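PDB 3ZXY: subtilisin-like protein from Prochloron didemni, which is the protease domain of PatA, a subtilisin-family member that probably acts as a serine endopeptidase in patellamide processing. Local coordinates for residues V55-F60 against T65-I70; L225-R230 against G271-L276; V33-A38 against I98-N103. The protein carries 1 engineered substitution. All coordinates share one frame; numbering follows the deposited sequence. Where two conformers were deposited one is given.

Contact 1. Residues V55-F60 against T65-I70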
loop_
_atom_site.group_PDB
_atom_site.type_symbol
_atom_site.label_atom_id
_atom_site.label_comp_id
_atom_site.label_asym_id
_atom_site.label_seq_id
_atom_site.Cartn_x
_atom_site.Cartn_y
_atom_site.Cartn_z
ATOM N N VAL A 55 -3.855 1.786 8.623
ATOM C CA VAL A 55 -3.543 1.505 7.202
ATOM C C VAL A 55 -4.772 0.949 6.457
ATOM O O VAL A 55 -5.111 1.410 5.357
ATOM C CB VAL A 55 -2.327 0.543 7.089
ATOM C CG1 VAL A 55 -2.182 -0.058 5.682
ATOM C CG2 VAL A 55 -1.047 1.264 7.488
ATOM N N ALA A 56 -5.460 -0.009 7.062
ATOM C CA ALA A 56 -6.622 -0.617 6.414
ATOM C C ALA A 56 -7.709 0.422 6.208
ATOM O O ALA A 56 -8.358 0.430 5.147
ATOM C CB ALA A 56 -7.160 -1.801 7.208
ATOM N N SER A 57 -7.880 1.326 7.168
ATOM C CA SER A 57 -8.970 2.304 7.096
ATOM C C SER A 57 -8.780 3.300 5.947
ATOM O O SER A 57 -9.750 3.790 5.377
ATOM C CB SER A 57 -9.147 3.025 8.433
ATOM O OG SER A 57 -8.095 3.925 8.726
ATOM N N ILE A 58 -7.535 3.593 5.604
ATOM C CA ILE A 58 -7.241 4.526 4.513
ATOM C C ILE A 58 -7.814 4.025 3.194
ATOM O O ILE A 58 -8.264 4.823 2.356
ATOM C CB ILE A 58 -5.717 4.800 4.416
ATOM C CG1 ILE A 58 -5.267 5.649 5.601
ATOM C CG2 ILE A 58 -5.361 5.509 3.110
ATOM C CD1 ILE A 58 -3.760 5.602 5.824
ATOM N N ILE A 59 -7.806 2.709 3.012
ATOM C CA ILE A 59 -8.328 2.085 1.794
ATOM C C ILE A 59 -9.802 1.733 1.943
ATOM O O ILE A 59 -10.607 2.034 1.067
ATOM C CB ILE A 59 -7.515 0.820 1.423
ATOM C CG1 ILE A 59 -6.035 1.197 1.267
ATOM C CG2 ILE A 59 -8.068 0.149 0.158
ATOM C CD1 ILE A 59 -5.104 0.016 1.100
ATOM N N PHE A 60 -10.172 1.087 3.054
ATOM C CA PHE A 60 -11.495 0.458 3.172
ATOM C C PHE A 60 -12.504 1.172 4.055
ATOM O O PHE A 60 -13.639 0.707 4.176
ATOM C CB PHE A 60 -11.348 -0.992 3.641
ATOM C CG PHE A 60 -10.580 -1.848 2.674
ATOM C CD1 PHE A 60 -11.154 -2.200 1.447
ATOM C CD2 PHE A 60 -9.308 -2.297 2.981
ATOM C CE1 PHE A 60 -10.454 -2.983 0.537
ATOM C CE2 PHE A 60 -8.612 -3.076 2.061
ATOM C CZ PHE A 60 -9.184 -3.402 0.859
ATOM N N THR A 65 -18.581 7.625 7.096
ATOM C CA THR A 65 -18.073 7.238 8.406
ATOM C C THR A 65 -16.961 8.213 8.801
ATOM O O THR A 65 -16.646 9.155 8.063
ATOM C CB THR A 65 -17.534 5.792 8.435
ATOM O OG1 THR A 65 -16.275 5.719 7.751
ATOM C CG2 THR A 65 -18.520 4.804 7.820
ATOM N N SER A 66 -16.379 7.986 9.975
ATOM C CA SER A 66 -15.311 8.824 10.492
ATOM C C SER A 66 -14.016 8.737 9.682
ATOM O O SER A 66 -13.163 9.606 9.818
ATOM C CB SER A 66 -15.026 8.446 11.947
ATOM O OG SER A 66 -14.685 7.068 12.061
ATOM N N VAL A 67 -13.863 7.696 8.863
ATOM C CA VAL A 67 -12.699 7.568 7.972
ATOM C C VAL A 67 -13.117 7.142 6.560
ATOM O O VAL A 67 -13.215 5.954 6.270
ATOM C CB VAL A 67 -11.650 6.576 8.508
ATOM C CG1 VAL A 67 -10.405 6.639 7.615
ATOM C CG2 VAL A 67 -11.303 6.880 9.954
ATOM N N PRO A 68 -13.403 8.113 5.685
ATOM C CA PRO A 68 -13.736 7.757 4.301
ATOM C C PRO A 68 -12.506 7.183 3.611
ATOM O O PRO A 68 -11.453 7.806 3.606
ATOM C CB PRO A 68 -14.172 9.085 3.679
ATOM C CG PRO A 68 -14.557 9.945 4.812
ATOM C CD PRO A 68 -13.744 9.514 5.997
ATOM N N GLY A 69 -12.648 5.992 3.053
ATOM C CA GLY A 69 -11.540 5.302 2.409
ATOM C C GLY A 69 -11.498 5.588 0.924
ATOM O O GLY A 69 -12.435 6.123 0.352
ATOM N N ILE A 70 -10.388 5.208 0.311
ATOM C CA ILE A 70 -10.165 5.447 -1.110
ATOM C C ILE A 70 -10.867 4.441 -2.021
ATOM O O ILE A 70 -11.364 4.813 -3.093
ATOM C CB ILE A 70 -8.655 5.461 -1.388
ATOM C CG1 ILE A 70 -8.025 6.676 -0.700
ATOM C CG2 ILE A 70 -8.354 5.451 -2.886
ATOM C CD1 ILE A 70 -6.517 6.610 -0.626
HETATM O O HOH W 1 -8.635 7.542 3.080
#
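Ile58 and Ile70 hold the same pair of torsions, each with CG1 anti to its own carbonyl carbon (chi1 -71° and -67°) and CD1 extended beyond; the two side chains lie side by side and point the same way. Ile70 passes its CG1 branch by the carbonyl oxygen of Ile58, CG1 3.6 Å from Ile58 O, and its CD1 ends 4.1 Å from Ile58 CG2. The same carbonyl oxygen gathers the polar contacts. Ile70 N donates to Ile58 O at 3.0 Å, with the donor only modestly tilted from the carbonyl plane, and an ordered water donates to Ile58 O and Pro68 O alike, bridging the segments. Gly69 CA adds a CA-H...O contact of 3.3 Å to Ile58 O. This is the end of helix 47-60, the subtilase helix that carries the predicted catalytic His51 nearer its start, and the chain doubles back across its last turn before entering strand 75-80. The passage is close: a beta-carbon built on Gly69 would fall 2.6 Å from Ile59 O. Farther back, Val67 CG1 rests 3.7 Å from Ser57 OG, a hydroxyl hydrogen-bonded to His54 O and Ala198 N. From helix 210-230, Pro215 packs on Ile58 and Ile216 on both Ile58 and Ile70.

Contact 2. Residues L225-R230 against G271-L276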
loop_
_atom_site.group_PDB
_atom_site.type_symbol
_atom_site.label_atom_id
_atom_site.label_comp_id
_atom_site.label_asym_id
_atom_site.label_seq_id
_atom_site.Cartn_x
_atom_site.Cartn_y
_atom_site.Cartn_z
ATOM N N LEU A 225 -7.404 -0.390 -11.411
ATOM C CA LEU A 225 -7.835 -1.743 -11.772
ATOM C C LEU A 225 -9.344 -1.828 -11.939
ATOM O O LEU A 225 -9.838 -2.499 -12.830
ATOM C CB LEU A 225 -7.372 -2.762 -10.728
ATOM C CG LEU A 225 -5.876 -3.006 -10.615
ATOM C CD1 LEU A 225 -5.595 -3.853 -9.375
ATOM C CD2 LEU A 225 -5.375 -3.704 -11.871
ATOM N N SER A 226 -10.083 -1.162 -11.062
ATOM C CA SER A 226 -11.533 -1.174 -11.130
ATOM C C SER A 226 -12.000 -0.540 -12.442
ATOM O O SER A 226 -12.954 -1.010 -13.077
ATOM C CB SER A 226 -12.111 -0.447 -9.923
ATOM O OG SER A 226 -11.791 -1.151 -8.725
ATOM N N GLU A 227 -11.302 0.511 -12.853
ATOM C CA GLU A 227 -11.593 1.137 -14.137
ATOM C C GLU A 227 -11.315 0.196 -15.306
ATOM O O GLU A 227 -12.069 0.168 -16.271
ATOM C CB GLU A 227 -10.802 2.437 -14.278
ATOM C CG GLU A 227 -11.416 3.390 -15.291
ATOM C CD GLU A 227 -12.779 3.909 -14.855
ATOM O OE1 GLU A 227 -13.038 4.023 -13.625
ATOM O OE2 GLU A 227 -13.606 4.209 -15.740
ATOM N N GLN A 228 -10.229 -0.566 -15.242
ATOM C CA GLN A 228 -9.959 -1.544 -16.276
ATOM C C GLN A 228 -11.115 -2.522 -16.405
ATOM O O GLN A 228 -11.562 -2.813 -17.518
ATOM C CB GLN A 228 -8.643 -2.289 -16.013
ATOM C CG GLN A 228 -7.408 -1.429 -16.205
ATOM C CD GLN A 228 -6.117 -2.131 -15.831
ATOM O OE1 GLN A 228 -6.092 -3.004 -14.981
ATOM N NE2 GLN A 228 -5.010 -1.698 -16.438
ATOM N N VAL A 229 -11.616 -3.031 -15.276
ATOM C CA VAL A 229 -12.749 -3.959 -15.290
ATOM C C VAL A 229 -13.975 -3.307 -15.960
ATOM O O VAL A 229 -14.659 -3.914 -16.788
ATOM C CB VAL A 229 -13.112 -4.421 -13.868
ATOM C CG1 VAL A 229 -14.372 -5.277 -13.852
ATOM C CG2 VAL A 229 -11.944 -5.190 -13.268
ATOM N N ARG A 230 -14.254 -2.062 -15.595
ATOM C CA ARG A 230 -15.393 -1.359 -16.172
ATOM C C ARG A 230 -15.274 -1.268 -17.696
ATOM O O ARG A 230 -16.269 -1.385 -18.423
ATOM C CB ARG A 230 -15.479 0.044 -15.596
ATOM C CG ARG A 230 -16.447 0.899 -16.360
ATOM C CD ARG A 230 -16.642 2.225 -15.715
ATOM N NE ARG A 230 -17.590 2.971 -16.513
ATOM C CZ ARG A 230 -17.291 4.015 -17.268
ATOM N NH1 ARG A 230 -16.054 4.491 -17.291
ATOM N NH2 ARG A 230 -18.255 4.624 -17.928
ATOM N N GLY A 271 -3.913 12.353 -13.917
ATOM C CA GLY A 271 -3.053 11.977 -15.023
ATOM C C GLY A 271 -3.050 10.487 -15.314
ATOM O O GLY A 271 -3.037 10.061 -16.481
ATOM N N ALA A 272 -3.011 9.686 -14.259
ATOM C CA ALA A 272 -3.018 8.242 -14.401
ATOM C C ALA A 272 -4.314 7.787 -15.072
ATOM O O ALA A 272 -4.288 6.956 -15.970
ATOM C CB ALA A 272 -2.847 7.568 -13.038
ATOM N N PHE A 273 -5.437 8.353 -14.644
ATOM C CA PHE A 273 -6.715 7.989 -15.243
ATOM C C PHE A 273 -6.763 8.436 -16.698
ATOM O O PHE A 273 -7.244 7.699 -17.549
ATOM C CB PHE A 273 -7.880 8.560 -14.450
ATOM C CG PHE A 273 -8.359 7.635 -13.367
ATOM C CD1 PHE A 273 -7.786 7.649 -12.110
ATOM C CD2 PHE A 273 -9.410 6.751 -13.614
ATOM C CE1 PHE A 273 -8.237 6.786 -11.117
ATOM C CE2 PHE A 273 -9.864 5.903 -12.625
ATOM C CZ PHE A 273 -9.273 5.919 -11.386
ATOM N N THR A 274 -6.292 9.644 -16.986
ATOM C CA THR A 274 -6.313 10.136 -18.382
ATOM C C THR A 274 -5.511 9.215 -19.303
ATOM O O THR A 274 -5.921 8.933 -20.429
ATOM C CB THR A 274 -5.789 11.576 -18.441
ATOM O OG1 THR A 274 -6.720 12.406 -17.729
ATOM C CG2 THR A 274 -5.674 12.088 -19.904
ATOM N N LEU A 275 -4.363 8.753 -18.830
ATOM C CA LEU A 275 -3.518 7.850 -19.623
ATOM C C LEU A 275 -4.197 6.509 -19.823
ATOM O O LEU A 275 -4.186 5.975 -20.915
ATOM C CB LEU A 275 -2.139 7.604 -19.002
ATOM C CG LEU A 275 -1.034 8.594 -19.317
ATOM C CD1 LEU A 275 0.250 8.091 -18.673
ATOM C CD2 LEU A 275 -0.873 8.798 -20.819
ATOM N N LEU A 276 -4.808 5.974 -18.777
ATOM C CA LEU A 276 -5.544 4.715 -18.888
ATOM C C LEU A 276 -6.679 4.856 -19.898
ATOM O O LEU A 276 -6.843 4.004 -20.774
ATOM C CB LEU A 276 -6.074 4.299 -17.506
ATOM C CG LEU A 276 -6.709 2.926 -17.369
ATOM C CD1 LEU A 276 -6.763 2.589 -15.872
ATOM C CD2 LEU A 276 -8.072 2.903 -17.995
#
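Helix segments 225-230 and 271-276 run in nearly the same direction, their axes 26° apart and 11.1 Å at closest approach, with Gln228 and Leu276 nearest through their CA atoms at 8.1 Å. Four side chains bridge the gap. Phe273 reaches across with its ring edge: CE2 meets the bent chain of Glu227, 4.0 Å from Glu227 CB and 3.8 Å from Glu227 OE1. The oxygen lies at the ring edge, in its plane, and so meets the C-H side at CE2 and not the pi face; the carboxylate is turned 66° from the ring. The other oxygen, Glu227 OE2, is held by a salt bridge of 2.9 Å to Arg230 NH1, one turn along, the oxygen lying close to the guanidinium plane. Beside this pair Leu276 sends CD1 to Gln228 CG, 4.1 Å away, and CD2 to Glu227 CG at 4.3 Å, using the aliphatic parts of both polar residues. The amide end of Gln228 turns elsewhere, to Asp236 N. Leu224 backs both Phe273 and Leu276. The arrangement is near-parallel helix packing, here joining helix 269-278, the last of this protease domain, to helix 210-230, the long helix that in subtilases starts at the catalytic serine position.

Contact 3. Residues V33-A38 against I98-N103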
loop_
_atom_site.group_PDB
_atom_site.type_symbol
_atom_site.label_atom_id
_atom_site.label_comp_id
_atom_site.label_asym_id
_atom_site.label_seq_id
_atom_site.Cartn_x
_atom_site.Cartn_y
_atom_site.Cartn_z
ATOM N N VAL A 33 -10.399 -11.934 6.807
ATOM C CA VAL A 33 -9.155 -12.120 7.534
ATOM C C VAL A 33 -8.600 -13.503 7.201
ATOM O O VAL A 33 -9.326 -14.518 7.273
ATOM C CB VAL A 33 -9.381 -11.988 9.041
ATOM C CG1 VAL A 33 -8.092 -12.283 9.790
ATOM C CG2 VAL A 33 -9.898 -10.598 9.372
ATOM N N LEU A 34 -7.325 -13.526 6.820
ATOM C CA LEU A 34 -6.614 -14.733 6.429
ATOM C C LEU A 34 -5.515 -15.004 7.455
ATOM O O LEU A 34 -4.400 -14.486 7.343
ATOM C CB LEU A 34 -6.005 -14.581 5.036
ATOM C CG LEU A 34 -6.978 -14.335 3.882
ATOM C CD1 LEU A 34 -6.216 -14.120 2.583
ATOM C CD2 LEU A 34 -7.962 -15.482 3.739
ATOM N N PRO A 35 -5.829 -15.807 8.477
ATOM C CA PRO A 35 -4.826 -16.078 9.494
ATOM C C PRO A 35 -3.613 -16.739 8.887
ATOM O O PRO A 35 -3.723 -17.686 8.114
ATOM C CB PRO A 35 -5.533 -17.023 10.466
ATOM C CG PRO A 35 -6.982 -16.861 10.195
ATOM C CD PRO A 35 -7.101 -16.490 8.754
ATOM N N THR A 36 -2.453 -16.211 9.220
ATOM C CA THR A 36 -1.240 -16.822 8.779
ATOM C C THR A 36 -0.629 -17.219 10.108
ATOM O O THR A 36 -1.313 -17.921 10.857
ATOM C CB THR A 36 -0.544 -15.879 7.790
ATOM O OG1 THR A 36 -1.498 -15.617 6.749
ATOM C CG2 THR A 36 0.678 -16.521 7.162
ATOM N N LEU A 37 0.570 -16.808 10.474
ATOM C CA LEU A 37 1.145 -17.323 11.721
ATOM C C LEU A 37 1.016 -16.340 12.889
ATOM O O LEU A 37 0.957 -16.765 14.051
ATOM C CB LEU A 37 2.591 -17.779 11.504
ATOM C CG LEU A 37 2.677 -19.185 10.888
ATOM C CD1 LEU A 37 4.122 -19.629 10.719
ATOM C CD2 LEU A 37 1.912 -20.204 11.724
ATOM N N ALA A 38 0.951 -15.048 12.583
ATOM C CA ALA A 38 0.782 -14.002 13.608
ATOM C C ALA A 38 -0.667 -13.937 14.126
ATOM O O ALA A 38 -1.621 -14.307 13.403
ATOM C CB ALA A 38 1.200 -12.638 13.066
ATOM N N ILE A 98 3.027 -12.704 1.948
ATOM C CA ILE A 98 2.912 -12.416 0.522
ATOM C C ILE A 98 2.354 -13.641 -0.212
ATOM O O ILE A 98 1.415 -13.528 -0.997
ATOM C CB ILE A 98 4.265 -11.991 -0.069
ATOM C CG1 ILE A 98 4.650 -10.593 0.429
ATOM C CG2 ILE A 98 4.225 -12.032 -1.593
ATOM C CD1 ILE A 98 6.088 -10.200 0.137
ATOM N N GLU A 99 2.902 -14.819 0.064
ATOM C CA GLU A 99 2.388 -16.039 -0.578
ATOM C C GLU A 99 0.911 -16.283 -0.209
ATOM O O GLU A 99 0.113 -16.698 -1.061
ATOM C CB GLU A 99 3.333 -17.229 -0.269
ATOM C CG GLU A 99 4.728 -16.907 -0.810
ATOM C CD GLU A 99 5.741 -18.029 -0.842
ATOM O OE1 GLU A 99 5.422 -19.194 -0.512
ATOM O OE2 GLU A 99 6.898 -17.709 -1.233
ATOM N N ARG A 100 0.536 -16.016 1.041
ATOM C CA ARG A 100 -0.855 -16.161 1.491
ATOM C C ARG A 100 -1.765 -15.277 0.638
ATOM O O ARG A 100 -2.818 -15.695 0.170
ATOM C CB ARG A 100 -0.976 -15.752 2.973
ATOM C CG ARG A 100 -2.316 -16.038 3.641
ATOM C CD ARG A 100 -2.439 -17.490 4.082
ATOM N NE ARG A 100 -3.497 -17.702 5.085
ATOM C CZ ARG A 100 -4.760 -18.053 4.836
ATOM N NH1 ARG A 100 -5.195 -18.281 3.602
ATOM N NH2 ARG A 100 -5.604 -18.196 5.849
ATOM N N ALA A 101 -1.331 -14.040 0.438
ATOM C CA ALA A 101 -2.115 -13.080 -0.328
ATOM C C ALA A 101 -2.219 -13.463 -1.794
ATOM O O ALA A 101 -3.297 -13.403 -2.368
ATOM C CB ALA A 101 -1.523 -11.683 -0.205
ATOM N N VAL A 102 -1.101 -13.836 -2.411
ATOM C CA VAL A 102 -1.119 -14.271 -3.812
ATOM C C VAL A 102 -2.071 -15.463 -3.977
ATOM O O VAL A 102 -2.903 -15.509 -4.907
ATOM C CB VAL A 102 0.291 -14.657 -4.315
ATOM C CG1 VAL A 102 0.202 -15.320 -5.690
ATOM C CG2 VAL A 102 1.222 -13.452 -4.340
ATOM N N ASN A 103 -1.966 -16.440 -3.073
ATOM C CA ASN A 103 -2.802 -17.635 -3.161
ATOM C C ASN A 103 -4.293 -17.381 -2.948
ATOM O O ASN A 103 -5.121 -18.148 -3.437
ATOM C CB ASN A 103 -2.299 -18.700 -2.193
ATOM C CG ASN A 103 -0.968 -19.275 -2.624
ATOM O OD1 ASN A 103 -0.676 -19.363 -3.817
ATOM N ND2 ASN A 103 -0.172 -19.710 -1.662
#
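The loop leaving edge strand 30-33 meets the helix of a beta-alpha-beta crossover here, Leu34, Pro35 and Thr36 together receiving the side chain of Arg100. Two nitrogens of the arginine grip a single atom side-on: NE and NH2 each donate to Pro35 O at 3.0 Å. The oxygen sits in the guanidinium plane, but both donors approach it from one face of its carbonyl plane, NE standing well above that plane and NH2 less so. A bend at chi2 (81°) turns the arginine chain toward the loop and lays the guanidinium flat on Leu34, whose CB lies over its centre, 3.7 Å from Arg100 CZ. Thr36 slides alongside in the opposite direction, OG1 3.2 Å from Arg100 CG, while the same hydroxyl donates to Leu34 O at 3.2 Å and ties the loop to itself. Replacing Arg100 by a leucine would remove both donors, and would probably leave Pro35 O without these mates and Leu34 without the flat group packed on it. Helix 91-103 links strands 75-80 and 108-111, and its Ala101 rests on strand 11-16, which lies between them in the sheet. Val79 of strand 75-80, the neighbour of outermost strand 30-33, touches Leu34, Thr36 and Arg100.

Proximity to the active site separates the three contacts. In contact 1 the Ile58 side chain is about 8 Å from that of Ala211, the engineered residue at the predicted nucleophile position, and about 9 Å from that of Asp16, the predicted charge-relay aspartate; in contact 3 Thr36 is about 12 Å from Asp16, side chain to side chain, and contact 2 lies away from the site. Centres of contacts 1 and 2 are 21 Å apart, yet helix 210-230 serves both, packing on Ile58 and Ile70 near one end and supplying 225-230 at the other. Contact 1 falls within the chain between 33-38 and 98-103, and strand 75-80, which follows its second segment, touches contact 3 through Val79. Contacts 2 and 3, 28 Å apart between centres, never touch.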